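PDB 4O5P: uncharacterized protein from Pseudomonas aeruginosa, which is a phospholipase effector of the type VI secretion system, Tle1, which probably hydrolyses membrane phospholipids through an alpha/beta-hydrolase catalytic domain. Local coordinates for residues A[145-148]-A[149-152]; A[167-170]-A[171-174]; A[198-201]-A[202-206]. All coordinates share one frame; numbering follows the deposited sequence.

Interaction 1 (A[145-148]-A[149-152])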
loop_
_atom_site.group_PDB
_atom_site.type_symbol
_atom_site.label_atom_id
_atom_site.label_comp_id
_atom_site.label_asym_id
_atom_site.label_seq_id
_atom_site.Cartn_x
_atom_site.Cartn_y
_atom_site.Cartn_z
ATOM N N ARG A 145 -7.996 8.182 5.313
ATOM C CA ARG A 145 -6.693 8.147 5.995
ATOM C C ARG A 145 -5.771 9.319 5.603
ATOM O O ARG A 145 -5.110 9.926 6.460
ATOM C CB ARG A 145 -6.015 6.788 5.753
ATOM C CG ARG A 145 -6.709 5.664 6.525
ATOM C CD ARG A 145 -6.193 4.271 6.132
ATOM N NE ARG A 145 -6.739 3.241 7.009
ATOM C CZ ARG A 145 -8.018 2.879 7.030
ATOM N NH1 ARG A 145 -8.904 3.468 6.224
ATOM N NH2 ARG A 145 -8.417 1.922 7.854
ATOM N N ILE A 146 -5.730 9.628 4.312
ATOM C CA ILE A 146 -5.002 10.811 3.837
ATOM C C ILE A 146 -5.542 12.083 4.509
ATOM O O ILE A 146 -4.782 12.902 5.031
ATOM C CB ILE A 146 -5.110 10.941 2.295
ATOM C CG1 ILE A 146 -4.466 9.724 1.623
ATOM C CG2 ILE A 146 -4.396 12.186 1.804
ATOM C CD1 ILE A 146 -4.984 9.475 0.231
ATOM N N ASN A 147 -6.859 12.229 4.532
ATOM C CA ASN A 147 -7.448 13.436 5.111
ATOM C C ASN A 147 -7.264 13.556 6.625
ATOM O O ASN A 147 -7.050 14.661 7.148
ATOM C CB ASN A 147 -8.914 13.590 4.671
ATOM C CG ASN A 147 -9.030 14.002 3.203
ATOM O OD1 ASN A 147 -8.169 14.709 2.694
ATOM N ND2 ASN A 147 -10.081 13.539 2.515
ATOM N N TRP A 148 -7.339 12.422 7.319
ATOM C CA TRP A 148 -6.978 12.339 8.731
ATOM C C TRP A 148 -5.558 12.863 8.900
ATOM O O TRP A 148 -5.284 13.671 9.788
ATOM C CB TRP A 148 -7.009 10.874 9.192
ATOM C CG TRP A 148 -6.714 10.691 10.658
ATOM C CD1 TRP A 148 -7.607 10.805 11.689
ATOM C CD2 TRP A 148 -5.454 10.354 11.255
ATOM N NE1 TRP A 148 -6.979 10.561 12.889
ATOM C CE2 TRP A 148 -5.654 10.283 12.649
ATOM C CE3 TRP A 148 -4.169 10.122 10.750
ATOM C CZ2 TRP A 148 -4.621 9.992 13.541
ATOM C CZ3 TRP A 148 -3.147 9.828 11.637
ATOM C CH2 TRP A 148 -3.377 9.766 13.016
ATOM N N GLY A 149 -4.668 12.398 8.026
ATOM C CA GLY A 149 -3.278 12.834 8.030
ATOM C C GLY A 149 -3.167 14.339 7.936
ATOM O O GLY A 149 -2.494 14.966 8.765
ATOM N N LEU A 150 -3.844 14.926 6.946
ATOM C CA LEU A 150 -3.890 16.385 6.832
ATOM C C LEU A 150 -4.371 17.065 8.128
ATOM O O LEU A 150 -3.738 18.011 8.601
ATOM C CB LEU A 150 -4.725 16.812 5.618
ATOM C CG LEU A 150 -4.074 16.482 4.269
ATOM C CD1 LEU A 150 -5.048 16.649 3.112
ATOM C CD2 LEU A 150 -2.832 17.357 4.062
ATOM N N VAL A 151 -5.451 16.548 8.716
ATOM C CA VAL A 151 -5.983 17.088 9.970
ATOM C C VAL A 151 -4.954 17.072 11.098
ATOM O O VAL A 151 -4.879 18.022 11.887
ATOM C CB VAL A 151 -7.270 16.347 10.410
ATOM C CG1 VAL A 151 -7.758 16.845 11.774
ATOM C CG2 VAL A 151 -8.354 16.512 9.358
ATOM N N GLN A 152 -4.143 16.013 11.166
ATOM C CA GLN A 152 -3.153 15.898 12.242
ATOM C C GLN A 152 -2.148 17.048 12.282
ATOM O O GLN A 152 -1.608 17.372 13.351
ATOM C CB GLN A 152 -2.410 14.566 12.163
ATOM C CG GLN A 152 -3.320 13.376 12.310
ATOM C CD GLN A 152 -4.369 13.590 13.378
ATOM O OE1 GLN A 152 -4.060 13.615 14.570
ATOM N NE2 GLN A 152 -5.609 13.767 12.959
#
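Gln152 folds back over the indole of Trp148, one turn earlier in helix 139-162. Gln152 CB lies 3.8 Å from Trp148 O. CG, set anti to the carbonyl carbon (chi1 -61°), hangs over the six-membered ring, with Gln152 CG 3.5 Å from the centroid and almost on the ring normal, a CH-pi contact. The bend at chi2 (-41°) then lays the amide flat on the indole, the two planes 8° apart. CD rests over the bond between CE2 and CZ2, OE1 reaches out above Trp148 CZ2, and NE2 sits over the same face toward the five-membered ring. Gln152 NE2 also donates to Trp148 O, 3.2 Å away; the acceptor lies in the amide plane, although the donor stands above the carbonyl plane. Since Gln152 N donates to Trp148 O as well, at 2.9 Å, one helical carbonyl holds both the backbone and the amide of the same glutamine, which fixes the rotation of that amide.

Helix 139-162 packs here among strand 111-116 of the alpha/beta-hydrolase-type sheet, helix 238-254 and helix 168-178, and all eight residues are buried. Glutamine suits such a place because its CG methylene packs on the ring face while its amide donates to a carbonyl. Trp148 NE1 is hydrogen-bonded to Asp125 OD2, and Phe123 meets the indole edge-to-face. Gly149, with no side chain, puts no methyl against Ile146 O; Gly149 N bonds to Arg145 O at 3.0 Å. Elsewhere, Leu150 CD1 lies 3.7 Å from Asn147 OD1, a buried oxygen with no polar partner in the model.

Interaction 2 (A[167-170]-A[171-174])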
loop_
_atom_site.group_PDB
_atom_site.type_symbol
_atom_site.label_atom_id
_atom_site.label_comp_id
_atom_site.label_asym_id
_atom_site.label_seq_id
_atom_site.Cartn_x
_atom_site.Cartn_y
_atom_site.Cartn_z
ATOM N N LYS A 167 -10.630 17.817 19.357
ATOM C CA LYS A 167 -11.493 16.753 19.851
ATOM C C LYS A 167 -11.804 15.756 18.737
ATOM O O LYS A 167 -12.066 16.152 17.602
ATOM C CB LYS A 167 -12.787 17.314 20.440
ATOM C CG LYS A 167 -12.665 17.759 21.893
ATOM C CD LYS A 167 -13.923 18.482 22.331
ATOM C CE LYS A 167 -14.244 19.621 21.376
ATOM N NZ LYS A 167 -13.068 20.509 21.186
ATOM N N LEU A 168 -11.759 14.473 19.089
ATOM C CA LEU A 168 -12.056 13.354 18.195
ATOM C C LEU A 168 -13.325 13.573 17.358
ATOM O O LEU A 168 -13.392 13.174 16.189
ATOM C CB LEU A 168 -12.159 12.077 19.029
ATOM C CG LEU A 168 -12.389 10.729 18.351
ATOM C CD1 LEU A 168 -11.596 9.657 19.068
ATOM C CD2 LEU A 168 -13.842 10.381 18.384
ATOM N N ASN A 169 -14.324 14.215 17.963
ATOM C CA ASN A 169 -15.557 14.555 17.260
ATOM C C ASN A 169 -15.262 15.456 16.069
ATOM O O ASN A 169 -15.779 15.251 14.962
ATOM C CB ASN A 169 -16.537 15.251 18.212
ATOM C CG ASN A 169 -17.857 15.596 17.540
ATOM O OD1 ASN A 169 -18.652 14.708 17.217
ATOM N ND2 ASN A 169 -18.101 16.888 17.331
ATOM N N ASP A 170 -14.406 16.444 16.298
ATOM C CA ASP A 170 -14.055 17.397 15.250
ATOM C C ASP A 170 -13.139 16.818 14.176
ATOM O O ASP A 170 -13.306 17.140 13.004
ATOM C CB ASP A 170 -13.462 18.675 15.843
ATOM C CG ASP A 170 -14.526 19.676 16.223
ATOM O OD1 ASP A 170 -15.272 19.409 17.187
ATOM O OD2 ASP A 170 -14.632 20.723 15.549
ATOM N N VAL A 171 -12.179 15.983 14.564
ATOM C CA VAL A 171 -11.369 15.268 13.581
ATOM C C VAL A 171 -12.330 14.490 12.668
ATOM O O VAL A 171 -12.316 14.670 11.442
ATOM C CB VAL A 171 -10.350 14.306 14.236
ATOM C CG1 VAL A 171 -9.749 13.374 13.198
ATOM C CG2 VAL A 171 -9.245 15.076 14.940
ATOM N N GLN A 172 -13.179 13.658 13.280
ATOM C CA GLN A 172 -14.191 12.885 12.547
ATOM C C GLN A 172 -14.994 13.733 11.563
ATOM O O GLN A 172 -15.178 13.351 10.398
ATOM C CB GLN A 172 -15.153 12.219 13.523
ATOM C CG GLN A 172 -14.574 11.018 14.237
ATOM C CD GLN A 172 -15.504 10.486 15.292
ATOM O OE1 GLN A 172 -16.449 11.167 15.695
ATOM N NE2 GLN A 172 -15.252 9.259 15.747
ATOM N N GLY A 173 -15.471 14.883 12.033
ATOM C CA GLY A 173 -16.242 15.779 11.185
ATOM C C GLY A 173 -15.444 16.385 10.041
ATOM O O GLY A 173 -15.980 16.645 8.958
ATOM N N LEU A 174 -14.162 16.630 10.282
ATOM C CA LEU A 174 -13.314 17.248 9.276
ATOM C C LEU A 174 -13.097 16.244 8.165
ATOM O O LEU A 174 -13.306 16.554 6.990
ATOM C CB LEU A 174 -11.972 17.676 9.889
ATOM C CG LEU A 174 -12.045 18.906 10.792
ATOM C CD1 LEU A 174 -10.889 18.915 11.771
ATOM C CD2 LEU A 174 -12.040 20.180 9.973
#
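Leu168 and Gln172 meet through contrasting first torsions: Leu168 sends CG anti to its own nitrogen (chi1 -177°), while Gln172 places CG beside its nitrogen (chi1 -75°) and runs extended from there. The two side chains belong to the opening turns of helix 168-178, with Lys167 at the N-cap position, and the i to i+4 spacing brings them together on one side of the helix. Leu168 CD2 packs against the glutamine amide, 3.2 Å from Gln172 NE2 and 3.5 Å from Gln172 CD, so a methyl group rather than a polar partner meets the amide here. Glutamine suits this partly exposed place because its aliphatic stem leans back over Leu168 O while its amide reaches outward: NE2 makes a weak hydrogen bond to Pro124 O.

Four backbone bonds tie the turns, from Val171 N, Gln172 N, Gly173 N and Leu174 N to the carbonyls of Lys167, Leu168, Asn169 and Asp170. The first, between Val171 N and Lys167 O at 3.0 Å, starts the helix at its cap residue. Gln172 CG comes within 3.1 Å of Leu168 O.

Val171 is the buried member of the eight. Its two methyl branches let a compact side chain touch both Trp148 and Val151 of helix 139-162, and Leu174 follows it onto Val151 one turn on. Asn169 and Asp170 offer polar side chains to the solvent side, where the helix N-terminus would probably favour an acidic group. Leu174 N bonds to Asp170 O at 2.9 Å, and Leu174 CD1 lies 3.2 Å from that same oxygen.

Interaction 3 (A[198-201]-A[202-206])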
loop_
_atom_site.group_PDB
_atom_site.type_symbol
_atom_site.label_atom_id
_atom_site.label_comp_id
_atom_site.label_asym_id
_atom_site.label_seq_id
_atom_site.Cartn_x
_atom_site.Cartn_y
_atom_site.Cartn_z
ATOM N N LYS A 198 -13.255 20.527 -1.566
ATOM C CA LYS A 198 -13.799 20.088 -0.283
ATOM C C LYS A 198 -12.760 20.113 0.838
ATOM O O LYS A 198 -13.062 20.526 1.959
ATOM C CB LYS A 198 -14.436 18.703 -0.408
ATOM C CG LYS A 198 -15.633 18.694 -1.348
ATOM C CD LYS A 198 -16.530 17.505 -1.088
ATOM C CE LYS A 198 -17.232 17.609 0.247
ATOM N NZ LYS A 198 -18.068 16.404 0.492
ATOM N N ARG A 199 -11.540 19.673 0.531
ATOM C CA ARG A 199 -10.449 19.671 1.503
ATOM C C ARG A 199 -10.072 21.102 1.915
ATOM O O ARG A 199 -9.917 21.413 3.119
ATOM C CB ARG A 199 -9.218 18.959 0.920
ATOM C CG ARG A 199 -9.431 17.479 0.650
ATOM C CD ARG A 199 -8.131 16.778 0.299
ATOM N NE ARG A 199 -7.603 17.129 -1.022
ATOM C CZ ARG A 199 -7.965 16.544 -2.169
ATOM N NH1 ARG A 199 -8.885 15.587 -2.184
ATOM N NH2 ARG A 199 -7.413 16.931 -3.313
ATOM N N ARG A 200 -9.926 21.978 0.921
ATOM C CA ARG A 200 -9.590 23.378 1.230
ATOM C C ARG A 200 -10.673 24.045 2.067
ATOM O O ARG A 200 -10.373 24.650 3.103
ATOM C CB ARG A 200 -9.348 24.204 -0.029
ATOM C CG ARG A 200 -8.947 25.640 0.290
ATOM C CD ARG A 200 -8.593 26.422 -0.951
ATOM N NE ARG A 200 -7.405 25.901 -1.624
ATOM C CZ ARG A 200 -6.152 26.127 -1.226
ATOM N NH1 ARG A 200 -5.908 26.856 -0.142
ATOM N NH2 ARG A 200 -5.140 25.617 -1.908
ATOM N N ALA A 201 -11.924 23.912 1.615
ATOM C CA ALA A 201 -13.073 24.456 2.334
ATOM C C ALA A 201 -13.097 23.974 3.775
ATOM O O ALA A 201 -13.192 24.780 4.704
ATOM C CB ALA A 201 -14.387 24.094 1.625
ATOM N N ALA A 202 -12.989 22.663 3.968
ATOM C CA ALA A 202 -13.058 22.129 5.324
ATOM C C ALA A 202 -11.911 22.610 6.208
ATOM O O ALA A 202 -12.099 22.788 7.409
ATOM C CB ALA A 202 -13.118 20.611 5.313
ATOM N N LEU A 203 -10.720 22.782 5.630
ATOM C CA LEU A 203 -9.560 23.171 6.446
ATOM C C LEU A 203 -9.480 24.668 6.735
ATOM O O LEU A 203 -8.808 25.095 7.685
ATOM C CB LEU A 203 -8.259 22.734 5.779
ATOM C CG LEU A 203 -7.977 21.230 5.747
ATOM C CD1 LEU A 203 -6.565 20.971 5.257
ATOM C CD2 LEU A 203 -8.221 20.597 7.108
ATOM N N GLU A 204 -10.138 25.466 5.903
ATOM C CA GLU A 204 -9.983 26.920 5.982
ATOM C C GLU A 204 -10.281 27.608 7.323
ATOM O O GLU A 204 -9.504 28.468 7.742
ATOM C CB GLU A 204 -10.720 27.615 4.834
ATOM C CG GLU A 204 -9.824 27.910 3.636
ATOM C CD GLU A 204 -9.769 29.390 3.322
ATOM O OE1 GLU A 204 -10.846 29.999 3.115
ATOM O OE2 GLU A 204 -8.648 29.946 3.296
ATOM N N PRO A 205 -11.397 27.257 7.990
ATOM C CA PRO A 205 -11.679 27.940 9.258
ATOM C C PRO A 205 -10.555 27.771 10.274
ATOM O O PRO A 205 -10.157 28.751 10.918
ATOM C CB PRO A 205 -12.935 27.225 9.766
ATOM C CG PRO A 205 -13.632 26.801 8.541
ATOM C CD PRO A 205 -12.523 26.386 7.592
ATOM N N LYS A 206 -10.055 26.551 10.415
ATOM C CA LYS A 206 -8.964 26.291 11.342
ATOM C C LYS A 206 -7.657 26.971 10.903
ATOM O O LYS A 206 -6.978 27.590 11.725
ATOM C CB LYS A 206 -8.779 24.784 11.533
ATOM C CG LYS A 206 -8.476 24.376 12.964
ATOM C CD LYS A 206 -9.501 24.891 13.943
ATOM C CE LYS A 206 -10.743 24.026 13.990
ATOM N NZ LYS A 206 -11.851 24.787 14.640
#
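Ala202 N donates to Lys198 O at 2.9 Å, a fairly straight bond (162° at the hydrogen), and Ala202 CB packs against the same carbonyl oxygen. One residue on, Leu203 N bonds to Arg199 O at 3.0 Å. The next step is looser: Glu204 N is shared between Arg200 O, at 2.9 Å but badly bent, and Ala201 O at 3.4 Å, and both bonds are weak.

A likely cause follows in the sequence. Pro205 has no N-H to give, and its ring carbon CD takes up the place beside the carbonyl that would otherwise accept, with Pro205 CD 3.4 Å from Ala201 O. This is the familiar proline kink within a helix, here in the first half of helix 195-219, where the nitrogens of Pro205 and Lys206 make no bond to the turn before.

Ala202 and Leu203 suit the side that faces helix 168-178: the small methyl of Ala202 is touched by Glu177 and Met178, and Leu203 adds bulk against Met178, with Leu203 CG turned back over the helix to lie 3.3 Å from Arg199 O. Arg199, also buried, reaches away to a salt bridge with Glu252 and a cation-pi contact with Trp249, both on helix 238-254.

Arg200 and Glu204 touch through their stems, Arg200 CG lying 4.1 Å from Glu204 CG. Their charged ends do not meet: Arg200 NH1 and Glu204 OE2 stand 5.4 Å apart, with the guanidinium and carboxylate planes turned 67° from each other. Glu204 OE1 instead forms a salt bridge with Lys208 a turn later, and Arg200 NH2 makes a weak hydrogen bond to Leu253 O.

All three contacts lie within single helices, yet the helices pack on one another, and the centres of the three contacts lie 11 to 13 Å apart. Interaction 1 is buried next to the central sheet, and its chemistry is that of a core: an amide stacked on an indole. Interaction 2 lies at the surface, with Val171 as its inward-facing residue, turned to helix 139-162. Interaction 3 is partly buried and richer in charge, its salt bridges made to residues beyond its two segments. It touches the others through Arg199 CD, 3.2 Å from Asn147 OD1, and through Leu174 CD2, 3.7 Å from Ala202 O. Regular backbone bonding in interactions 1 and 2 contrasts with the proline-kinked helix of interaction 3.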